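Local coordinates for protein thymine dioxygenase (Neurospora crassa, PDB 5C3Q) that probably oxidises thymine at its methyl group as an iron- and 2-oxoglutarate-dependent dioxygenase, holding both compounds beside a metal ion, at residues A[19-24]-A[50-55]; A[61-66]-A[148-153]; A[98-103]-A[111-116]. One frame throughout, in Å; residues are numbered along the deposited sequence.

Contact 1: A[19-24]-A[50-55]; sequences DFSKFL and LKNIPI. With EDO (1,2-ethanediol), chain L.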
loop_
_atom_site.group_PDB
_atom_site.type_symbol
_atom_site.label_atom_id
_atom_site.label_comp_id
_atom_site.label_asym_id
_atom_site.label_seq_id
_atom_site.Cartn_x
_atom_site.Cartn_y
_atom_site.Cartn_z
ATOM N N ASP A 19 -13.901 -11.018 -7.800
ATOM C CA ASP A 19 -14.852 -10.031 -8.286
ATOM C C ASP A 19 -15.577 -9.438 -7.083
ATOM O O ASP A 19 -16.476 -10.061 -6.525
ATOM C CB ASP A 19 -15.848 -10.690 -9.250
ATOM C CG ASP A 19 -16.883 -9.723 -9.784
ATOM O OD1 ASP A 19 -17.123 -8.668 -9.157
ATOM O OD2 ASP A 19 -17.471 -10.022 -10.841
ATOM N N PHE A 20 -15.190 -8.227 -6.693
ATOM C CA PHE A 20 -15.696 -7.635 -5.456
ATOM C C PHE A 20 -17.192 -7.317 -5.508
ATOM O O PHE A 20 -17.861 -7.317 -4.473
ATOM C CB PHE A 20 -14.898 -6.381 -5.088
ATOM C CG PHE A 20 -15.062 -5.964 -3.654
ATOM C CD1 PHE A 20 -14.641 -6.795 -2.628
ATOM C CD2 PHE A 20 -15.631 -4.743 -3.329
ATOM C CE1 PHE A 20 -14.786 -6.419 -1.301
ATOM C CE2 PHE A 20 -15.780 -4.363 -2.005
ATOM C CZ PHE A 20 -15.355 -5.198 -0.991
ATOM N N SER A 21 -17.717 -7.063 -6.706
ATOM C CA SER A 21 -19.139 -6.772 -6.871
ATOM C C SER A 21 -20.006 -7.938 -6.378
ATOM O O SER A 21 -21.142 -7.737 -5.956
ATOM C CB SER A 21 -19.466 -6.439 -8.334
ATOM O OG SER A 21 -19.487 -7.600 -9.146
ATOM N N LYS A 22 -19.462 -9.150 -6.424
ATOM C CA LYS A 22 -20.173 -10.329 -5.929
ATOM C C LYS A 22 -20.302 -10.357 -4.395
ATOM O O LYS A 22 -21.250 -10.943 -3.872
ATOM C CB LYS A 22 -19.525 -11.606 -6.472
ATOM C CG LYS A 22 -19.657 -11.707 -7.989
ATOM C CD LYS A 22 -19.066 -12.984 -8.565
ATOM C CE LYS A 22 -19.494 -13.156 -10.019
ATOM N NZ LYS A 22 -18.964 -14.402 -10.635
ATOM N N PHE A 23 -19.372 -9.723 -3.679
ATOM C CA PHE A 23 -19.541 -9.532 -2.231
ATOM C C PHE A 23 -20.577 -8.441 -1.945
ATOM O O PHE A 23 -21.406 -8.584 -1.049
ATOM C CB PHE A 23 -18.222 -9.178 -1.533
ATOM C CG PHE A 23 -18.391 -8.817 -0.080
ATOM C CD1 PHE A 23 -18.687 -9.794 0.860
ATOM C CD2 PHE A 23 -18.293 -7.496 0.343
ATOM C CE1 PHE A 23 -18.867 -9.467 2.197
ATOM C CE2 PHE A 23 -18.463 -7.160 1.679
ATOM C CZ PHE A 23 -18.752 -8.146 2.609
ATOM N N LEU A 24 -20.528 -7.356 -2.711
ATOM C CA LEU A 24 -21.410 -6.215 -2.477
ATOM C C LEU A 24 -22.847 -6.434 -2.959
ATOM O O LEU A 24 -23.784 -5.992 -2.296
ATOM C CB LEU A 24 -20.834 -4.953 -3.125
ATOM C CG LEU A 24 -19.516 -4.431 -2.544
ATOM C CD1 LEU A 24 -19.067 -3.202 -3.317
ATOM C CD2 LEU A 24 -19.638 -4.104 -1.060
ATOM N N LEU A 50 -8.556 -7.474 -6.594
ATOM C CA LEU A 50 -9.988 -7.251 -6.712
ATOM C C LEU A 50 -10.314 -6.604 -8.042
ATOM O O LEU A 50 -9.638 -5.667 -8.460
ATOM C CB LEU A 50 -10.494 -6.353 -5.586
ATOM C CG LEU A 50 -10.400 -6.903 -4.165
ATOM C CD1 LEU A 50 -10.935 -5.868 -3.192
ATOM C CD2 LEU A 50 -11.156 -8.220 -4.029
ATOM N N LYS A 51 -11.355 -7.112 -8.697
ATOM C CA LYS A 51 -11.925 -6.489 -9.890
ATOM C C LYS A 51 -13.354 -6.045 -9.583
ATOM O O LYS A 51 -13.939 -6.459 -8.578
ATOM C CB LYS A 51 -11.896 -7.451 -11.089
ATOM C CG LYS A 51 -12.658 -8.757 -10.895
ATOM C CD LYS A 51 -12.355 -9.765 -11.997
ATOM C CE LYS A 51 -13.147 -9.497 -13.265
ATOM N NZ LYS A 51 -12.748 -10.438 -14.352
ATOM N N ASN A 52 -13.899 -5.194 -10.449
ATOM C CA ASN A 52 -15.252 -4.651 -10.291
ATOM C C ASN A 52 -15.496 -4.055 -8.912
ATOM O O ASN A 52 -16.485 -4.371 -8.244
ATOM C CB ASN A 52 -16.301 -5.714 -10.621
ATOM C CG ASN A 52 -16.184 -6.217 -12.046
ATOM O OD1 ASN A 52 -15.698 -5.508 -12.923
ATOM N ND2 ASN A 52 -16.616 -7.445 -12.281
ATOM N N ILE A 53 -14.572 -3.199 -8.490
ATOM C CA ILE A 53 -14.726 -2.439 -7.253
ATOM C C ILE A 53 -15.602 -1.215 -7.539
ATOM O O ILE A 53 -15.765 -0.832 -8.697
ATOM C CB ILE A 53 -13.361 -2.018 -6.647
ATOM C CG1 ILE A 53 -12.487 -1.286 -7.675
ATOM C CG2 ILE A 53 -12.623 -3.240 -6.112
ATOM C CD1 ILE A 53 -11.394 -0.436 -7.061
ATOM N N PRO A 54 -16.170 -0.593 -6.491
ATOM C CA PRO A 54 -17.055 0.556 -6.722
ATOM C C PRO A 54 -16.383 1.809 -7.315
ATOM O O PRO A 54 -17.080 2.672 -7.854
ATOM C CB PRO A 54 -17.615 0.865 -5.323
ATOM C CG PRO A 54 -17.354 -0.357 -4.511
ATOM C CD PRO A 54 -16.090 -0.938 -5.063
ATOM N N ILE A 55 -15.060 1.916 -7.220
ATOM C CA ILE A 55 -14.340 3.052 -7.811
ATOM C C ILE A 55 -14.288 2.885 -9.329
ATOM O O ILE A 55 -13.770 1.886 -9.824
ATOM C CB ILE A 55 -12.908 3.184 -7.241
ATOM C CG1 ILE A 55 -12.967 3.499 -5.743
ATOM C CG2 ILE A 55 -12.133 4.278 -7.970
ATOM C CD1 ILE A 55 -11.656 3.308 -5.009
HETATM C C1 EDO L . -10.263 0.735 -11.809
HETATM O O1 EDO L . -9.662 0.375 -10.560
HETATM C C2 EDO L . -11.608 0.046 -11.920
HETATM O O2 EDO L . -12.326 0.218 -10.695
#
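Phe20 N donates to Lys51 O over 2.9 Å, a nearly straight bond at 158° that fastens the turn after Asp19 to the end of strand 47-51. Next to it the side chain of Phe20 points at the other segment: its CD1 lies 3.9 Å from Leu50 CD1, its CB packs on the CG2 branch of Ile53, and Pro54 CD stands at the ring edge, near the ring plane. Farther along, Leu24 CD1 meets Pro54 CG at 3.5 Å, the two side chains crossing at about a right angle. On the polar side Asn52 ND2 makes a weak bond of 3.1 Å to Asp19 OD2, amide and carboxylate planes being turned 69° apart. Asp19 and Lys51 form a parallel bridge between strands 13-19 and 47-51, neighbours near one end of the large sheet of the double-stranded beta-helix (DSBH) fold, and helix 21-25 starts just beyond. The carboxylate is positioned from within its own segment. With CG anti to the backbone N (chi1 179°), Asp19 turns OD1 back to take the hydroxyl of Ser21, OG to OD1 2.6 Å, on the syn side, and a weak capping bond from Ser21 N. Behind Phe20 stand Leu161 and Glu164 of helix 147-173 and Ile38 of helix 28-44, while Val252 and Val254 of strand 251-256 back Leu50.

Contact 2: A[61-66]-A[148-153]; sequences EHVFNT and KSTMNN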
loop_
_atom_site.group_PDB
_atom_site.type_symbol
_atom_site.label_atom_id
_atom_site.label_comp_id
_atom_site.label_asym_id
_atom_site.label_seq_id
_atom_site.Cartn_x
_atom_site.Cartn_y
_atom_site.Cartn_z
ATOM N N GLU A 61 -8.456 6.711 -13.814
ATOM C CA GLU A 61 -7.615 7.239 -14.890
ATOM C C GLU A 61 -7.349 8.740 -14.699
ATOM O O GLU A 61 -6.219 9.203 -14.844
ATOM C CB GLU A 61 -8.283 6.986 -16.242
ATOM C CG GLU A 61 -7.345 7.046 -17.434
ATOM C CD GLU A 61 -8.050 6.738 -18.744
ATOM O OE1 GLU A 61 -8.982 5.899 -18.752
ATOM O OE2 GLU A 61 -7.668 7.334 -19.772
ATOM N N HIS A 62 -8.400 9.482 -14.361
ATOM C CA HIS A 62 -8.297 10.908 -14.052
ATOM C C HIS A 62 -7.376 11.165 -12.850
ATOM O O HIS A 62 -6.538 12.067 -12.889
ATOM C CB HIS A 62 -9.693 11.489 -13.792
ATOM C CG HIS A 62 -9.684 12.915 -13.333
ATOM N ND1 HIS A 62 -9.274 13.955 -14.141
ATOM C CD2 HIS A 62 -10.047 13.475 -12.155
ATOM C CE1 HIS A 62 -9.382 15.093 -13.478
ATOM N NE2 HIS A 62 -9.848 14.829 -12.270
ATOM N N VAL A 63 -7.526 10.365 -11.798
ATOM C CA VAL A 63 -6.687 10.493 -10.602
ATOM C C VAL A 63 -5.208 10.288 -10.952
ATOM O O VAL A 63 -4.351 11.061 -10.508
ATOM C CB VAL A 63 -7.140 9.525 -9.482
ATOM C CG1 VAL A 63 -6.106 9.431 -8.366
ATOM C CG2 VAL A 63 -8.481 9.973 -8.914
ATOM N N PHE A 64 -4.918 9.266 -11.756
ATOM C CA PHE A 64 -3.547 9.023 -12.236
ATOM C C PHE A 64 -3.008 10.180 -13.077
ATOM O O PHE A 64 -1.858 10.580 -12.914
ATOM C CB PHE A 64 -3.459 7.716 -13.034
ATOM C CG PHE A 64 -3.142 6.513 -12.191
ATOM C CD1 PHE A 64 -4.134 5.882 -11.452
ATOM C CD2 PHE A 64 -1.850 6.011 -12.135
ATOM C CE1 PHE A 64 -3.845 4.779 -10.673
ATOM C CE2 PHE A 64 -1.553 4.904 -11.354
ATOM C CZ PHE A 64 -2.553 4.288 -10.625
ATOM N N ASN A 65 -3.832 10.710 -13.978
ATOM C CA ASN A 65 -3.452 11.886 -14.770
ATOM C C ASN A 65 -3.164 13.099 -13.880
ATOM O O ASN A 65 -2.216 13.847 -14.120
ATOM C CB ASN A 65 -4.552 12.247 -15.775
ATOM C CG ASN A 65 -4.661 11.253 -16.925
ATOM O OD1 ASN A 65 -3.664 10.687 -17.375
ATOM N ND2 ASN A 65 -5.879 11.062 -17.425
ATOM N N THR A 66 -3.987 13.280 -12.850
ATOM C CA THR A 66 -3.811 14.367 -11.893
ATOM C C THR A 66 -2.518 14.194 -11.092
ATOM O O THR A 66 -1.799 15.166 -10.846
ATOM C CB THR A 66 -5.024 14.463 -10.943
ATOM O OG1 THR A 66 -6.229 14.507 -11.716
ATOM C CG2 THR A 66 -4.948 15.711 -10.079
ATOM N N LYS A 148 -6.626 19.186 -5.463
ATOM C CA LYS A 148 -7.111 18.891 -4.115
ATOM C C LYS A 148 -8.452 18.162 -4.136
ATOM O O LYS A 148 -8.619 17.148 -3.456
ATOM C CB LYS A 148 -7.246 20.164 -3.277
ATOM C CG LYS A 148 -7.769 19.912 -1.866
ATOM C CD LYS A 148 -8.319 21.167 -1.209
ATOM C CE LYS A 148 -7.238 21.940 -0.484
ATOM N NZ LYS A 148 -7.749 23.250 0.009
ATOM N N SER A 149 -9.400 18.687 -4.908
ATOM C CA SER A 149 -10.752 18.126 -4.961
ATOM C C SER A 149 -10.754 16.695 -5.498
ATOM O O SER A 149 -11.516 15.853 -5.029
ATOM C CB SER A 149 -11.666 19.007 -5.816
ATOM O OG SER A 149 -11.121 19.191 -7.114
ATOM N N THR A 150 -9.901 16.435 -6.483
ATOM C CA THR A 150 -9.730 15.095 -7.034
ATOM C C THR A 150 -9.205 14.120 -5.977
ATOM O O THR A 150 -9.769 13.040 -5.787
ATOM C CB THR A 150 -8.763 15.120 -8.237
ATOM O OG1 THR A 150 -9.343 15.891 -9.297
ATOM C CG2 THR A 150 -8.465 13.712 -8.745
ATOM N N MET A 151 -8.131 14.510 -5.295
ATOM C CA MET A 151 -7.468 13.636 -4.327
ATOM C C MET A 151 -8.291 13.410 -3.062
ATOM O O MET A 151 -8.279 12.314 -2.511
ATOM C CB MET A 151 -6.081 14.180 -3.968
ATOM C CG MET A 151 -5.100 14.150 -5.128
ATOM S SD MET A 151 -4.908 12.487 -5.794
ATOM C CE MET A 151 -4.215 12.827 -7.406
ATOM N N ASN A 152 -9.002 14.437 -2.602
ATOM C CA ASN A 152 -9.912 14.278 -1.461
ATOM C C ASN A 152 -11.082 13.352 -1.789
ATOM O O ASN A 152 -11.481 12.531 -0.961
ATOM C CB ASN A 152 -10.431 15.635 -0.978
ATOM C CG ASN A 152 -9.423 16.369 -0.117
ATOM O OD1 ASN A 152 -8.506 15.767 0.439
ATOM N ND2 ASN A 152 -9.593 17.679 0.002
ATOM N N ASN A 153 -11.625 13.495 -2.995
ATOM C CA ASN A 153 -12.665 12.596 -3.498
ATOM C C ASN A 153 -12.147 11.162 -3.530
ATOM O O ASN A 153 -12.786 10.251 -3.005
ATOM C CB ASN A 153 -13.105 13.036 -4.900
ATOM C CG ASN A 153 -14.310 12.271 -5.417
ATOM O OD1 ASN A 153 -14.815 11.351 -4.775
ATOM N ND2 ASN A 153 -14.782 12.654 -6.593
#
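Thr150 and Met151 of helix 147-173 meet His62, Val63 and Thr66 of helix 57-71 in a helix-helix crossing, the two short axes passing 10.1 Å apart with an angle of 130° between their N-to-C directions. This pair belongs to the helical part that flanks the large sheet of the double-stranded beta-helix (DSBH) fold, and Val63 also reaches Ile291 of strand 284-295.

Thr150 is the first residue of 148-153 to meet the other helix, and it sits between the two, pointing at 61-66. Its two branches divide the work. OG1, anti to the carbonyl carbon, receives His62 NE2 at 3.2 Å; the N-H bends to 137°, and the oxygen is tilted 25° from the imidazole plane. The same hydroxyl is hydrogen-bonded to Gly146 O, four residues back and just before helix 147-173, which probably helps to hold its rotation. CG2 turns to the apolar side, 3.7 Å from Val63 CG2 and close to Thr66 OG1, the two threonines reaching toward each other tip to tip. A valine in place of Thr150 would probably keep much of the methyl packing but leave His62 NE2 without its acceptor and take from Gly146 O one of two hydroxyl partners, the other being Ser149 OG.

Met151 follows, its chain bent at chi2, which swings CE across to helix 57-71. There the methyl lies 3.6 Å from Val63 O and also touches Val63 CG1 and the CB and CG2 of Thr66; Met151 also touches Trp137.

Thr66 OG1 in turn lies over the centre of one imidazole face, 3.6 Å above the plane of the His62 ring, and donates to His62 O at 2.7 Å from above the carbonyl plane.

Contact 3: A[98-103]-A[111-116]; sequences EKVTQL and KIRSAA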
loop_
_atom_site.group_PDB
_atom_site.type_symbol
_atom_site.label_atom_id
_atom_site.label_comp_id
_atom_site.label_asym_id
_atom_site.label_seq_id
_atom_site.Cartn_x
_atom_site.Cartn_y
_atom_site.Cartn_z
ATOM N N GLU A 98 22.881 9.248 1.306
ATOM C CA GLU A 98 23.557 9.564 2.559
ATOM C C GLU A 98 24.954 10.078 2.243
ATOM O O GLU A 98 25.594 9.609 1.303
ATOM C CB GLU A 98 23.671 8.331 3.451
ATOM C CG GLU A 98 22.345 7.789 3.960
ATOM C CD GLU A 98 22.532 6.721 5.024
ATOM O OE1 GLU A 98 23.487 5.923 4.911
ATOM O OE2 GLU A 98 21.725 6.682 5.977
ATOM N N LYS A 99 25.423 11.040 3.030
ATOM C CA LYS A 99 26.745 11.619 2.831
ATOM C C LYS A 99 27.724 11.084 3.862
ATOM O O LYS A 99 27.339 10.760 4.985
ATOM C CB LYS A 99 26.679 13.149 2.922
ATOM C CG LYS A 99 25.700 13.794 1.949
ATOM C CD LYS A 99 26.105 13.566 0.496
ATOM C CE LYS A 99 24.914 13.643 -0.445
ATOM N NZ LYS A 99 25.216 13.008 -1.758
ATOM N N VAL A 100 28.989 10.980 3.467
ATOM C CA VAL A 100 30.061 10.695 4.406
ATOM C C VAL A 100 30.403 12.010 5.100
ATOM O O VAL A 100 30.411 13.064 4.467
ATOM C CB VAL A 100 31.309 10.121 3.701
ATOM C CG1 VAL A 100 32.449 9.910 4.689
ATOM C CG2 VAL A 100 30.966 8.814 3.000
ATOM N N THR A 101 30.675 11.938 6.399
ATOM C CA THR A 101 31.028 13.112 7.193
ATOM C C THR A 101 32.033 12.733 8.279
ATOM O O THR A 101 32.336 11.555 8.477
ATOM C CB THR A 101 29.779 13.784 7.821
ATOM O OG1 THR A 101 30.181 14.875 8.659
ATOM C CG2 THR A 101 28.956 12.800 8.642
ATOM N N GLN A 102 32.560 13.747 8.958
ATOM C CA GLN A 102 33.446 13.551 10.115
ATOM C C GLN A 102 32.890 12.544 11.133
ATOM O O GLN A 102 33.651 11.791 11.741
ATOM C CB GLN A 102 33.765 14.889 10.814
ATOM C CG GLN A 102 32.643 15.925 10.821
ATOM C CD GLN A 102 32.721 16.886 9.643
ATOM O OE1 GLN A 102 31.928 16.802 8.703
ATOM N NE2 GLN A 102 33.690 17.795 9.681
ATOM N N LEU A 103 31.568 12.531 11.302
ATOM C CA LEU A 103 30.914 11.679 12.303
ATOM C C LEU A 103 30.747 10.202 11.919
ATOM O O LEU A 103 30.533 9.369 12.800
ATOM C CB LEU A 103 29.537 12.257 12.659
ATOM C CG LEU A 103 29.498 13.707 13.160
ATOM C CD1 LEU A 103 28.067 14.112 13.481
ATOM C CD2 LEU A 103 30.389 13.904 14.377
ATOM N N LYS A 111 30.028 1.232 2.308
ATOM C CA LYS A 111 28.610 0.986 2.038
ATOM C C LYS A 111 27.857 2.251 1.620
ATOM O O LYS A 111 27.041 2.210 0.701
ATOM C CB LYS A 111 27.916 0.383 3.265
ATOM C CG LYS A 111 28.366 -1.024 3.633
ATOM C CD LYS A 111 27.189 -1.858 4.131
ATOM C CE LYS A 111 27.633 -3.114 4.864
ATOM N NZ LYS A 111 27.964 -2.845 6.293
ATOM N N ILE A 112 28.123 3.360 2.309
ATOM C CA ILE A 112 27.461 4.637 2.021
ATOM C C ILE A 112 27.795 5.119 0.611
ATOM O O ILE A 112 26.905 5.523 -0.132
ATOM C CB ILE A 112 27.838 5.727 3.055
ATOM C CG1 ILE A 112 27.216 5.400 4.417
ATOM C CG2 ILE A 112 27.365 7.104 2.600
ATOM C CD1 ILE A 112 27.864 6.113 5.582
ATOM N N ARG A 113 29.075 5.067 0.251
ATOM C CA ARG A 113 29.527 5.484 -1.081
ATOM C C ARG A 113 28.917 4.638 -2.200
ATOM O O ARG A 113 28.591 5.155 -3.269
ATOM C CB ARG A 113 31.057 5.444 -1.168
ATOM C CG ARG A 113 31.731 6.606 -0.459
ATOM C CD ARG A 113 33.235 6.419 -0.352
ATOM N NE ARG A 113 33.895 7.638 0.122
ATOM C CZ ARG A 113 35.124 7.699 0.636
ATOM N NH1 ARG A 113 35.616 8.872 1.028
ATOM N NH2 ARG A 113 35.866 6.605 0.769
ATOM N N SER A 114 28.758 3.343 -1.946
ATOM C CA SER A 114 28.225 2.415 -2.943
ATOM C C SER A 114 26.700 2.279 -2.886
ATOM O O SER A 114 26.109 1.610 -3.735
ATOM C CB SER A 114 28.875 1.040 -2.773
ATOM O OG SER A 114 28.684 0.549 -1.456
ATOM N N ALA A 115 26.063 2.913 -1.901
ATOM C CA ALA A 115 24.612 2.794 -1.720
ATOM C C ALA A 115 23.846 3.453 -2.866
ATOM O O ALA A 115 24.226 4.524 -3.348
ATOM C CB ALA A 115 24.183 3.395 -0.388
ATOM N N ALA A 116 22.766 2.800 -3.293
ATOM C CA ALA A 116 21.944 3.273 -4.398
ATOM C C ALA A 116 20.520 3.523 -3.901
ATOM O O ALA A 116 19.788 2.573 -3.635
ATOM C CB ALA A 116 21.943 2.245 -5.515
#
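Glu98 and Ile112 bring the two backbones nearest, with 6.3 Å between their CA atoms, where the extended, irregular chain of 98-100 passes the last turn of helix 106-114. The motif is a loop folded back on the helix that follows it: eight residues on from 103 the chain is already at Lys111, and this loop-helix unit lies at the surface, in the region after strand 91-93, away from the active site. No hydrogen bond joins the two segments; the meeting rests on van der Waals contact, part of it between aliphatic carbons and oxygens.

Ile112 is at its middle. Its CG2, anti to the backbone N (chi1 of the CG1 branch -70°), is thrust at the loop backbone and stops 3.3 Å from Glu98 O. The other branch serves the glutamate side chain, with CG1 3.8 Å from Glu98 OE1; this chain runs extended beyond CG and crosses Ile112 at about a right angle. Glu98 CB also rests 4.0 Å from Ile112 CG2, and the same methyl group is met by Val100.

Val100 points at the helix and uses one branch for both of its neighbours there. Beside Ile112, Arg113 crosses the valine obliquely on an extended chain, its CG against the same methyl. Val100 and Arg113 also touch a crystal neighbour, so their exact poses may partly reflect the lattice. Val100 CG2 stands 4.0 Å from Ile112 CG2 and 4.2 Å from Arg113 CG.

Along the chain contact 1 closes before contact 2 opens, and contact 3 is nested inside the loop that contact 2 closes. Contacts 1 and 2 have centres about 21 Å apart and nearest atoms about 7 Å apart; strand 47-51 of the first leads on to helix 57-71 of the second, and helix 147-173 serves both, its N-terminal part carrying 148-153 and its middle, at Leu161 and Glu164, touching Phe20. Contact 3 lies across the chain's centre from contact 1, about 47 Å between their centres, and about 38 Å, centre to centre, from contact 2. Contact 2 is nearest the active site, the side chain of Val63 about 14 Å from the bound 2-oxoglutarate, whereas contacts 1 and 3 lie away from it.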